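Local coordinates for mandelate racemase/muconate lactonizing enzyme-like protein (Rubrobacter xylanophilus DSM 9941, PDB 2QQ6), which belongs to the mandelate racemase/muconate lactonizing branch of the enolase superfamily, binds magnesium and probably acts as a lyase, at residues E212-M217 against G237-E242. Sequence-based numbering, arbitrary orientation.
Sequences EVAIDM and GLLWLE. With MG (magnesium ion), chain D.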
ATOM      1  N   GLU B 212      -7.180  30.027  14.661  1.00 43.74           N
ATOM      2  CA  GLU B 212      -6.064  29.111  14.508  1.00 42.43           C
ATOM      3  C   GLU B 212      -5.761  28.729  13.061  1.00 40.05           C
ATOM      4  O   GLU B 212      -6.620  28.246  12.317  1.00 39.05           O
ATOM      5  CB  GLU B 212      -6.296  27.870  15.359  1.00 44.33           C
ATOM      6  CG  GLU B 212      -6.329  28.184  16.835  1.00 48.21           C
ATOM      7  CD  GLU B 212      -6.150  26.954  17.684  1.00 50.99           C
ATOM      8  OE1 GLU B 212      -7.061  26.103  17.719  1.00 51.09           O
ATOM      9  OE2 GLU B 212      -5.080  26.830  18.314  1.00 54.94           O
ATOM     10  N   VAL B 213      -4.518  28.950  12.662  1.00 36.87           N
ATOM     11  CA  VAL B 213      -4.128  28.638  11.305  1.00 33.60           C
ATOM     12  C   VAL B 213      -2.967  27.656  11.173  1.00 31.00           C
ATOM     13  O   VAL B 213      -1.891  27.851  11.729  1.00 27.68           O
ATOM     14  CB  VAL B 213      -3.825  29.943  10.527  1.00 32.70           C
ATOM     15  CG1 VAL B 213      -3.058  30.898  11.395  1.00 30.96           C
ATOM     16  CG2 VAL B 213      -3.058  29.630   9.258  1.00 32.03           C
ATOM     17  N   ALA B 214      -3.223  26.589  10.424  1.00 30.10           N
ATOM     18  CA  ALA B 214      -2.235  25.553  10.159  1.00 30.46           C
ATOM     19  C   ALA B 214      -1.872  25.625   8.680  1.00 30.67           C
ATOM     20  O   ALA B 214      -2.676  26.071   7.863  1.00 29.22           O
ATOM     21  CB  ALA B 214      -2.794  24.178  10.515  1.00 29.19           C
ATOM     22  N   ILE B 215      -0.659  25.179   8.353  1.00 32.59           N
ATOM     23  CA  ILE B 215      -0.116  25.226   6.991  1.00 34.67           C
ATOM     24  C   ILE B 215       0.432  23.891   6.461  1.00 33.89           C
ATOM     25  O   ILE B 215       1.234  23.230   7.122  1.00 33.04           O
ATOM     26  CB  ILE B 215       0.997  26.287   6.944  1.00 34.93           C
ATOM     27  CG1 ILE B 215       0.371  27.668   7.151  1.00 37.51           C
ATOM     28  CG2 ILE B 215       1.794  26.179   5.649  1.00 35.58           C
ATOM     29  CD1 ILE B 215       1.374  28.795   7.241  1.00 41.57           C
ATOM     30  N   ASP B 216       0.014  23.519   5.252  1.00 34.60           N
ATOM     31  CA  ASP B 216       0.430  22.262   4.631  1.00 34.13           C
ATOM     32  C   ASP B 216       1.519  22.507   3.601  1.00 34.35           C
ATOM     33  O   ASP B 216       1.446  23.460   2.829  1.00 33.57           O
ATOM     34  CB  ASP B 216      -0.767  21.600   3.936  1.00 35.08           C
ATOM     35  CG  ASP B 216      -0.554  20.118   3.653  1.00 38.97           C
ATOM     36  OD1 ASP B 216       0.604  19.663   3.506  1.00 40.62           O
ATOM     37  OD2 ASP B 216      -1.568  19.400   3.547  1.00 41.31           O
HETATM   38  N   MSE B 217       2.527  21.640   3.597  1.00 34.41           N
HETATM   39  CA  MSE B 217       3.625  21.722   2.638  1.00 34.07           C
HETATM   40  C   MSE B 217       3.581  20.556   1.656  1.00 33.05           C
HETATM   41  O   MSE B 217       4.450  20.414   0.808  1.00 32.67           O
HETATM   42  CB  MSE B 217       4.967  21.725   3.359  1.00 35.67           C
HETATM   43  CG  MSE B 217       5.205  22.939   4.229  1.00 41.86           C
HETATM   44 SE   MSE B 217       7.127  23.164   4.765  1.00 48.23          SE
HETATM   45  CE  MSE B 217       7.007  22.599   6.600  1.00 51.99           C
ATOM     46  N   GLY B 237       3.116  31.752  15.156  1.00 29.99           N
ATOM     47  CA  GLY B 237       2.356  30.899  16.053  1.00 28.49           C
ATOM     48  C   GLY B 237       1.358  30.006  15.332  1.00 29.20           C
ATOM     49  O   GLY B 237       0.182  29.969  15.687  1.00 29.06           O
ATOM     50  N   LEU B 238       1.818  29.287  14.313  1.00 29.40           N
ATOM     51  CA  LEU B 238       0.938  28.404  13.553  1.00 29.27           C
ATOM     52  C   LEU B 238       0.342  27.316  14.440  1.00 28.93           C
ATOM     53  O   LEU B 238       0.863  27.016  15.510  1.00 26.03           O
ATOM     54  CB  LEU B 238       1.705  27.729  12.417  1.00 29.67           C
ATOM     55  CG  LEU B 238       2.540  28.585  11.479  1.00 30.26           C
ATOM     56  CD1 LEU B 238       3.182  27.679  10.449  1.00 30.77           C
ATOM     57  CD2 LEU B 238       1.671  29.626  10.800  1.00 30.79           C
ATOM     58  N   LEU B 239      -0.759  26.727  13.987  1.00 30.50           N
ATOM     59  CA  LEU B 239      -1.393  25.651  14.737  1.00 32.28           C
ATOM     60  C   LEU B 239      -0.402  24.487  14.650  1.00 33.50           C
ATOM     61  O   LEU B 239      -0.157  23.761  15.623  1.00 32.94           O
ATOM     62  CB  LEU B 239      -2.747  25.275  14.105  1.00 31.37           C
ATOM     63  CG  LEU B 239      -3.551  24.175  14.812  1.00 30.44           C
ATOM     64  CD1 LEU B 239      -3.662  24.483  16.291  1.00 29.95           C
ATOM     65  CD2 LEU B 239      -4.920  24.070  14.206  1.00 29.85           C
ATOM     66  N   TRP B 240       0.169  24.338  13.463  1.00 33.99           N
ATOM     67  CA  TRP B 240       1.165  23.322  13.191  1.00 33.35           C
ATOM     68  C   TRP B 240       1.623  23.513  11.760  1.00 32.81           C
ATOM     69  O   TRP B 240       1.035  24.292  11.005  1.00 31.85           O
ATOM     70  CB  TRP B 240       0.591  21.908  13.379  1.00 33.71           C
ATOM     71  CG  TRP B 240      -0.292  21.415  12.278  1.00 35.46           C
ATOM     72  CD1 TRP B 240       0.040  21.245  10.960  1.00 36.92           C
ATOM     73  CD2 TRP B 240      -1.643  20.968  12.408  1.00 36.83           C
ATOM     74  NE1 TRP B 240      -1.019  20.717  10.265  1.00 36.96           N
ATOM     75  CE2 TRP B 240      -2.067  20.534  11.130  1.00 37.36           C
ATOM     76  CE3 TRP B 240      -2.540  20.885  13.484  1.00 37.24           C
ATOM     77  CZ2 TRP B 240      -3.348  20.023  10.899  1.00 36.18           C
ATOM     78  CZ3 TRP B 240      -3.816  20.376  13.253  1.00 36.20           C
ATOM     79  CH2 TRP B 240      -4.204  19.951  11.967  1.00 35.95           C
ATOM     80  N   LEU B 241       2.681  22.798  11.399  1.00 32.18           N
ATOM     81  CA  LEU B 241       3.229  22.847  10.056  1.00 30.48           C
ATOM     82  C   LEU B 241       3.164  21.407   9.546  1.00 30.12           C
ATOM     83  O   LEU B 241       3.803  20.521  10.109  1.00 29.52           O
ATOM     84  CB  LEU B 241       4.661  23.363  10.116  1.00 30.06           C
ATOM     85  CG  LEU B 241       5.360  23.624   8.791  1.00 30.41           C
ATOM     86  CD1 LEU B 241       4.461  24.412   7.876  1.00 30.53           C
ATOM     87  CD2 LEU B 241       6.670  24.354   9.048  1.00 31.65           C
ATOM     88  N   GLU B 242       2.380  21.199   8.489  1.00 28.94           N
ATOM     89  CA  GLU B 242       2.133  19.883   7.893  1.00 29.00           C
ATOM     90  C   GLU B 242       3.128  19.375   6.845  1.00 29.38           C
ATOM     91  O   GLU B 242       3.447  20.057   5.874  1.00 31.17           O
ATOM     92  CB  GLU B 242       0.712  19.880   7.295  1.00 29.78           C
ATOM     93  CG  GLU B 242       0.075  18.514   7.010  1.00 30.20           C
ATOM     94  CD  GLU B 242      -1.422  18.617   6.672  1.00 30.84           C
ATOM     95  OE1 GLU B 242      -2.167  19.230   7.456  1.00 30.28           O
ATOM     96  OE2 GLU B 242      -1.861  18.080   5.634  1.00 30.06           O
TER
HETATM   97 MG    MG D 409      -2.691  17.460   3.685  1.00 45.28          MG
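D216 and E242 both set CG anti to the backbone N (chi1 -162° in each), and from paired positions on adjacent parallel strands this carries the two carboxylates to one magnesium ion. D216 OD2 and E242 OE2 each bind the metal at 2.2 Å, their carboxylate planes turned 50° apart; the shared cation probably offsets the repulsion between the two carboxylates. E268 adds a third carboxylate, the trio expected of an enolase-superfamily metal site. D216 OD1 accepts a hydrogen bond from H218 N, while E242 OE1 forms a salt bridge with K169 and accepts a weak hydrogen bond from W240 NE1 at 3.4 Å.

Parallel hydrogen bonding runs from I215 N to W240 O (3.3 Å), E242 N to I215 O (2.7 Å) and M217 N to E242 O; L239 N, in the loop leading into strand 241-242, adds a backbone hydrogen bond to V213 O. On the side bearing the metal ligands, A214 CB sits 3.8 Å from the centroid of the five-membered ring of W240, a CH-pi contact over the face. Replacing W240 with an alanine would probably leave A214 without its aromatic cover and E242 OE1 without this weak donor. On the opposite side, I215 CD1 meets L238 CD2 at 3.7 Å.

The strands belong to a beta-alpha-beta unit of the barrel domain: helix 223-233 connects them and, with helix 190-207, covers I215 and L238, while strands 167-171 and 264-266 flank the pair.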